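Long-range contacts in glycoside hydrolase (Streptococcus pneumoniae serotype 4, PDB 6ORH), which probably removes alpha-L-fucose from host-derived glycans as a family 29 alpha-L-fucosidase, with the sugar held in its TIM-barrel domain: residues M120-S125 with A166-N171; F26-P31 with I72-H77. The protein carries 2 engineered substitutions. All coordinates share one frame; numbering follows the deposited sequence. Where two conformers were deposited one is given.

Both contacts pair neighbouring parallel strands of the TIM barrel, and along the chain they come in series, neither nesting nor crossing. Interaction 2 comes first: the chain leaves strand 23-27, passes through helices 31-35 and 56-65, and returns in strand 70-74, where 72-77 closes the loop on 26-31. After helix 105-116 it forms strand 119-124, runs through helix 139-154 and comes back in strand 167-169, so that 166-171 closes interaction 1. Strands 70-74 and 119-124 are themselves neighbours, probably hydrogen-bonded from Y123 N to L73 O, and just past the strand ends from S125 N to K76 O. With this middle pairing the two contacts join four consecutive barrel strands, and residues at or just past their C-terminal ends share one fucose.

Interaction 1 (M120-S125 with A166-N171); sequences MGVYLS and AEVWMN. Engineered in segment 166-171: N171 (natural residue Asp). With FUC (alpha-L-fucopyranose), chain C; GAL (beta-D-galactopyranose), chain B.
G121, V122 and Y123 pair in parallel with E167, V168 and W169, the strand axes 4.7 Å apart at 17°. V122 uses both its polar backbone atoms: N donates to E167 O, and O accepts from W169 N at 2.8 Å. M120 O takes A166 N at 2.8 Å and E167 N only weakly. On one face of the sheet, V122 CG1 and V168 CG2 lie side by side. On the other, the Y123 and W169 rings are nearly parallel but slid apart, meeting through Y123 CD2 and W169 CE3 at 3.5 Å. With CG anti to the backbone N (chi1 169°), Y123 reaches the sugar, where OH donates to O4 of the fucose at 2.9 Å. The engineered N171 bridges two sugars: ND2 gives fucose O5 an almost straight bond of 2.8 Å (177°), and OD1 accepts a weak one from galactose O4. W169 CH2 approaches galactose C6 at 3.5 Å. E167 OE1 forms a salt bridge with K70 NZ, and W169 NE1 is hydrogen-bonded to E255 OE1. The strand pair lies between strands 70-74 and 200-202 of the barrel, with helix 105-116 packed on M120 and helix 139-154 on V122 and L124.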
loop_
_atom_site.group_PDB
_atom_site.type_symbol
_atom_site.label_atom_id
_atom_site.label_comp_id
_atom_site.label_asym_id
_atom_site.label_seq_id
_atom_site.Cartn_x
_atom_site.Cartn_y
_atom_site.Cartn_z
ATOM N N MET A 120 -27.389 -14.393 -6.366
ATOM C CA MET A 120 -27.360 -15.003 -5.037
ATOM C C MET A 120 -26.080 -15.817 -4.815
ATOM O O MET A 120 -25.574 -16.474 -5.730
ATOM C CB MET A 120 -28.590 -15.905 -4.832
ATOM C CG MET A 120 -29.891 -15.138 -4.539
ATOM S SD MET A 120 -29.852 -14.315 -2.929
ATOM C CE MET A 120 -29.982 -15.676 -1.762
ATOM N N GLY A 121 -25.546 -15.740 -3.583
ATOM C CA GLY A 121 -24.553 -16.679 -3.087
ATOM C C GLY A 121 -25.040 -17.299 -1.794
ATOM O O GLY A 121 -25.962 -16.763 -1.155
ATOM N N VAL A 122 -24.442 -18.438 -1.449
ATOM C CA VAL A 122 -24.850 -19.116 -0.233
ATOM C C VAL A 122 -23.612 -19.546 0.535
ATOM O O VAL A 122 -22.671 -20.118 -0.043
ATOM C CB VAL A 122 -25.780 -20.314 -0.522
ATOM C CG1 VAL A 122 -25.127 -21.367 -1.411
ATOM C CG2 VAL A 122 -26.206 -20.957 0.805
ATOM N N TYR A 123 -23.624 -19.244 1.838
ATOM C CA TYR A 123 -22.518 -19.567 2.748
ATOM C C TYR A 123 -23.017 -20.658 3.681
ATOM O O TYR A 123 -23.992 -20.455 4.410
ATOM C CB TYR A 123 -22.092 -18.290 3.484
ATOM C CG TYR A 123 -21.144 -18.371 4.673
ATOM C CD1 TYR A 123 -21.430 -19.159 5.783
ATOM C CD2 TYR A 123 -20.086 -17.467 4.754
ATOM C CE1 TYR A 123 -20.560 -19.181 6.866
ATOM C CE2 TYR A 123 -19.241 -17.441 5.853
ATOM C CZ TYR A 123 -19.487 -18.301 6.914
ATOM O OH TYR A 123 -18.705 -18.263 8.047
ATOM N N LEU A 124 -22.350 -21.818 3.624
ATOM C CA LEU A 124 -22.711 -22.974 4.433
ATOM C C LEU A 124 -21.443 -23.419 5.149
ATOM O O LEU A 124 -20.528 -23.941 4.511
ATOM C CB LEU A 124 -23.219 -24.076 3.492
ATOM C CG LEU A 124 -23.769 -25.347 4.136
ATOM C CD1 LEU A 124 -25.131 -25.090 4.781
ATOM C CD2 LEU A 124 -23.926 -26.420 3.040
ATOM N N SER A 125 -21.361 -23.167 6.458
ATOM C CA SER A 125 -20.087 -23.370 7.140
ATOM C C SER A 125 -19.591 -24.826 7.104
ATOM O O SER A 125 -20.276 -25.720 7.609
ATOM C CB SER A 125 -20.162 -22.859 8.559
ATOM O OG SER A 125 -18.924 -23.105 9.246
ATOM N N ALA A 166 -24.858 -17.937 -7.994
ATOM C CA ALA A 166 -23.634 -17.404 -8.586
ATOM C C ALA A 166 -22.380 -17.744 -7.769
ATOM O O ALA A 166 -21.276 -17.681 -8.314
ATOM C CB ALA A 166 -23.770 -15.904 -8.771
ATOM N N GLU A 167 -22.541 -18.045 -6.469
ATOM C CA GLU A 167 -21.355 -18.292 -5.653
ATOM C C GLU A 167 -21.721 -19.175 -4.464
ATOM O O GLU A 167 -22.786 -18.999 -3.887
ATOM C CB GLU A 167 -20.802 -16.956 -5.149
ATOM C CG GLU A 167 -19.459 -17.053 -4.400
ATOM C CD GLU A 167 -18.735 -15.716 -4.301
ATOM O OE1 GLU A 167 -19.029 -14.801 -5.110
ATOM O OE2 GLU A 167 -17.850 -15.568 -3.428
ATOM N N VAL A 168 -20.834 -20.131 -4.146
ATOM C CA VAL A 168 -20.970 -20.936 -2.931
ATOM C C VAL A 168 -19.762 -20.608 -2.054
ATOM O O VAL A 168 -18.652 -20.602 -2.573
ATOM C CB VAL A 168 -21.026 -22.440 -3.276
ATOM C CG1 VAL A 168 -20.956 -23.292 -2.006
ATOM C CG2 VAL A 168 -22.297 -22.776 -4.073
ATOM N N TRP A 169 -19.993 -20.358 -0.750
ATOM C CA TRP A 169 -18.917 -19.956 0.151
ATOM C C TRP A 169 -18.636 -21.077 1.149
ATOM O O TRP A 169 -19.531 -21.481 1.916
ATOM C CB TRP A 169 -19.351 -18.676 0.904
ATOM C CG TRP A 169 -18.425 -17.511 0.704
ATOM C CD1 TRP A 169 -18.342 -16.710 -0.399
ATOM C CD2 TRP A 169 -17.484 -16.978 1.655
ATOM N NE1 TRP A 169 -17.400 -15.732 -0.225
ATOM C CE2 TRP A 169 -16.892 -15.843 1.046
ATOM C CE3 TRP A 169 -17.090 -17.337 2.963
ATOM C CZ2 TRP A 169 -15.924 -15.068 1.678
ATOM C CZ3 TRP A 169 -16.159 -16.530 3.598
ATOM C CH2 TRP A 169 -15.555 -15.446 2.944
ATOM N N MET A 170 -17.371 -21.551 1.149
ATOM C CA MET A 170 -16.903 -22.566 2.095
ATOM C C MET A 170 -15.811 -21.956 2.973
ATOM O O MET A 170 -14.617 -21.984 2.652
ATOM C CB MET A 170 -16.327 -23.748 1.303
ATOM C CG MET A 170 -17.385 -24.370 0.416
ATOM S SD MET A 170 -16.668 -25.703 -0.536
ATOM C CE MET A 170 -18.094 -26.275 -1.464
ATOM N N ASN A 171 -16.233 -21.361 4.086
ATOM C CA ASN A 171 -15.315 -20.683 4.989
ATOM C C ASN A 171 -14.250 -21.657 5.477
ATOM O O ASN A 171 -14.582 -22.789 5.796
ATOM C CB ASN A 171 -16.125 -20.132 6.175
ATOM C CG ASN A 171 -15.392 -19.010 6.859
ATOM O OD1 ASN A 171 -14.336 -19.217 7.452
ATOM N ND2 ASN A 171 -15.949 -17.825 6.822
HETATM C C1 FUC C . -14.266 -16.172 9.295
HETATM C C2 FUC C . -15.436 -16.573 10.175
HETATM C C3 FUC C . -16.209 -15.305 10.520
HETATM C C4 FUC C . -16.812 -14.701 9.248
HETATM C C5 FUC C . -15.650 -14.417 8.264
HETATM C C6 FUC C . -16.149 -13.985 6.897
HETATM O O2 FUC C . -14.888 -17.163 11.367
HETATM O O3 FUC C . -17.249 -15.634 11.460
HETATM O O4 FUC C . -17.788 -15.634 8.702
HETATM O O5 FUC C . -14.773 -15.599 8.077
HETATM C C1 GAL B . -10.689 -16.806 7.650
HETATM C C2 GAL B . -10.326 -18.217 7.139
HETATM C C3 GAL B . -10.303 -18.258 5.603
HETATM C C4 GAL B . -11.510 -17.546 4.984
HETATM C C5 GAL B . -11.611 -16.151 5.616
HETATM C C6 GAL B . -12.756 -15.321 5.085
HETATM O O2 GAL B . -9.018 -18.568 7.619
HETATM O O3 GAL B . -10.202 -19.636 5.144
HETATM O O4 GAL B . -12.744 -18.280 5.231
HETATM O O5 GAL B . -11.885 -16.341 7.026
HETATM O O6 GAL B . -12.617 -13.960 5.575
#

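Interaction 2 (F26-P31 with I72-H77); sequences FIHFGP and ILVVKH. With FUC (alpha-L-fucopyranose), chain C.
F26 and I27 lie in parallel register with I72 and L73, and the tight part of the contact is here. I27 N donates to I72 O at 2.9 Å, and V74 N returns a bond to I27 O at 3.0 Å. The F26 ring turns its edge to the same I72 carbonyl, CD1 coming within 3.4 Å of O, while CE1 touches I72 CG2. On the other face of the sheet, I27 CG2 meets L73 CD1. H28 continues the packing: its side chain sets out away from 72-77, but CG beside the backbone N (chi1 -77°) brings the imidazole back, one face over V74 CG2, which sits 3.8 Å from the ring centroid. The edge of the same ring serves the sugar: NE2 is hydrogen-bonded to fucose O4 at 2.8 Å, with O4 in the plane of the imidazole. H77 NE2 reaches the same hydroxyl at 3.1 Å, with a weak bond to O3; the two imidazoles meet rim to rim. A hydrogen bond between ND1 and N295 OD1 helps fix the rotation of the H28 ring. Beyond V74 the backbones part, and apart from the two imidazoles the loose side is spanned by a water within hydrogen-bonding distance of F29 O and V74 O, with more acceptors around it than protons to give. Strand 292-295 flanks F26, strand 119-124 adjoins 70-74, and helix 105-116 packs on F29 and L73.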
loop_
_atom_site.group_PDB
_atom_site.type_symbol
_atom_site.label_atom_id
_atom_site.label_comp_id
_atom_site.label_asym_id
_atom_site.label_seq_id
_atom_site.Cartn_x
_atom_site.Cartn_y
_atom_site.Cartn_z
ATOM N N PHE A 26 -22.497 -9.228 1.658
ATOM C CA PHE A 26 -22.544 -10.394 2.521
ATOM C C PHE A 26 -23.602 -10.122 3.586
ATOM O O PHE A 26 -23.746 -8.971 4.013
ATOM C CB PHE A 26 -21.215 -10.491 3.266
ATOM C CG PHE A 26 -20.478 -11.808 3.311
ATOM C CD1 PHE A 26 -21.108 -13.041 3.128
ATOM C CD2 PHE A 26 -19.122 -11.797 3.646
ATOM C CE1 PHE A 26 -20.390 -14.222 3.218
ATOM C CE2 PHE A 26 -18.402 -12.983 3.724
ATOM C CZ PHE A 26 -19.037 -14.192 3.517
ATOM N N ILE A 27 -24.339 -11.165 3.987
ATOM C CA ILE A 27 -25.264 -11.011 5.111
ATOM C C ILE A 27 -24.953 -12.095 6.143
ATOM O O ILE A 27 -25.154 -13.284 5.868
ATOM C CB ILE A 27 -26.730 -11.065 4.622
ATOM C CG1 ILE A 27 -27.053 -9.880 3.700
ATOM C CG2 ILE A 27 -27.661 -11.097 5.832
ATOM C CD1 ILE A 27 -28.544 -9.719 3.307
ATOM N N HIS A 28 -24.464 -11.665 7.324
ATOM C CA HIS A 28 -24.309 -12.528 8.492
ATOM C C HIS A 28 -25.446 -12.205 9.465
ATOM O O HIS A 28 -25.520 -11.092 9.976
ATOM C CB HIS A 28 -22.955 -12.320 9.222
ATOM C CG HIS A 28 -21.770 -12.954 8.557
ATOM N ND1 HIS A 28 -21.265 -12.490 7.346
ATOM C CD2 HIS A 28 -20.960 -13.966 8.953
ATOM C CE1 HIS A 28 -20.190 -13.229 7.028
ATOM N NE2 HIS A 28 -19.983 -14.122 7.998
ATOM N N PHE A 29 -26.319 -13.192 9.678
ATOM C CA PHE A 29 -27.466 -13.041 10.571
ATOM C C PHE A 29 -27.789 -14.420 11.129
ATOM O O PHE A 29 -27.623 -15.429 10.444
ATOM C CB PHE A 29 -28.652 -12.524 9.756
ATOM C CG PHE A 29 -29.938 -12.387 10.540
ATOM C CD1 PHE A 29 -30.046 -11.429 11.537
ATOM C CD2 PHE A 29 -31.009 -13.228 10.299
ATOM C CE1 PHE A 29 -31.223 -11.292 12.268
ATOM C CE2 PHE A 29 -32.198 -13.084 11.010
ATOM C CZ PHE A 29 -32.289 -12.131 12.014
ATOM N N GLY A 30 -28.192 -14.482 12.403
ATOM C CA GLY A 30 -28.562 -15.769 12.961
ATOM C C GLY A 30 -28.598 -15.688 14.483
ATOM O O GLY A 30 -28.707 -14.599 15.026
ATOM N N PRO A 31 -28.487 -16.831 15.176
ATOM C CA PRO A 31 -28.416 -16.851 16.640
ATOM C C PRO A 31 -27.379 -15.888 17.210
ATOM O O PRO A 31 -27.622 -15.252 18.227
ATOM C CB PRO A 31 -28.039 -18.305 16.916
ATOM C CG PRO A 31 -28.718 -19.069 15.795
ATOM C CD PRO A 31 -28.455 -18.182 14.590
ATOM N N ILE A 72 -24.552 -12.577 -0.866
ATOM C CA ILE A 72 -24.136 -13.859 -0.302
ATOM C C ILE A 72 -24.723 -14.015 1.100
ATOM O O ILE A 72 -24.356 -13.298 2.021
ATOM C CB ILE A 72 -22.604 -14.011 -0.337
ATOM C CG1 ILE A 72 -22.068 -13.728 -1.747
ATOM C CG2 ILE A 72 -22.200 -15.411 0.136
ATOM C CD1 ILE A 72 -20.563 -13.911 -1.896
ATOM N N LEU A 73 -25.642 -14.986 1.249
ATOM C CA LEU A 73 -26.377 -15.168 2.494
ATOM C C LEU A 73 -25.759 -16.307 3.300
ATOM O O LEU A 73 -25.668 -17.459 2.840
ATOM C CB LEU A 73 -27.824 -15.562 2.125
ATOM C CG LEU A 73 -28.749 -15.774 3.330
ATOM C CD1 LEU A 73 -28.912 -14.457 4.114
ATOM C CD2 LEU A 73 -30.137 -16.221 2.831
ATOM N N VAL A 74 -25.458 -16.007 4.576
ATOM C CA VAL A 74 -25.145 -17.074 5.520
ATOM C C VAL A 74 -26.422 -17.853 5.831
ATOM O O VAL A 74 -27.394 -17.278 6.331
ATOM C CB VAL A 74 -24.519 -16.489 6.795
ATOM C CG1 VAL A 74 -24.396 -17.552 7.900
ATOM C CG2 VAL A 74 -23.157 -15.894 6.458
ATOM N N VAL A 75 -26.414 -19.159 5.541
ATOM C CA VAL A 75 -27.566 -19.980 5.912
ATOM C C VAL A 75 -27.211 -20.961 7.022
ATOM O O VAL A 75 -28.110 -21.593 7.592
ATOM C CB VAL A 75 -28.226 -20.696 4.719
ATOM C CG1 VAL A 75 -28.691 -19.689 3.681
ATOM C CG2 VAL A 75 -27.340 -21.759 4.110
ATOM N N LYS A 76 -25.915 -21.112 7.298
ATOM C CA LYS A 76 -25.468 -21.852 8.468
ATOM C C LYS A 76 -24.077 -21.354 8.832
ATOM O O LYS A 76 -23.142 -21.496 8.032
ATOM C CB LYS A 76 -25.379 -23.360 8.204
ATOM C CG LYS A 76 -25.186 -24.181 9.484
ATOM C CD LYS A 76 -24.709 -25.603 9.200
ATOM C CE LYS A 76 -23.247 -25.630 8.778
ATOM N NZ LYS A 76 -22.727 -27.017 8.645
ATOM N N HIS A 77 -23.952 -20.740 10.016
ATOM C CA HIS A 77 -22.626 -20.304 10.452
ATOM C C HIS A 77 -21.967 -21.435 11.240
ATOM O O HIS A 77 -22.479 -22.543 11.251
ATOM C CB HIS A 77 -22.745 -18.964 11.209
ATOM C CG HIS A 77 -21.466 -18.195 11.209
ATOM N ND1 HIS A 77 -20.629 -18.182 12.319
ATOM C CD2 HIS A 77 -20.864 -17.430 10.270
ATOM C CE1 HIS A 77 -19.570 -17.445 12.052
ATOM N NE2 HIS A 77 -19.681 -16.972 10.809
HETATM C C1 FUC C . -14.266 -16.172 9.295
HETATM C C2 FUC C . -15.436 -16.573 10.175
HETATM C C3 FUC C . -16.209 -15.305 10.520
HETATM C C4 FUC C . -16.812 -14.701 9.248
HETATM C C5 FUC C . -15.650 -14.417 8.264
HETATM C C6 FUC C . -16.149 -13.985 6.897
HETATM O O2 FUC C . -14.888 -17.163 11.367
HETATM O O3 FUC C . -17.249 -15.634 11.460
HETATM O O4 FUC C . -17.788 -15.634 8.702
HETATM O O5 FUC C . -14.773 -15.599 8.077
HETATM O O HOH W 1 -27.625 -14.863 7.647
#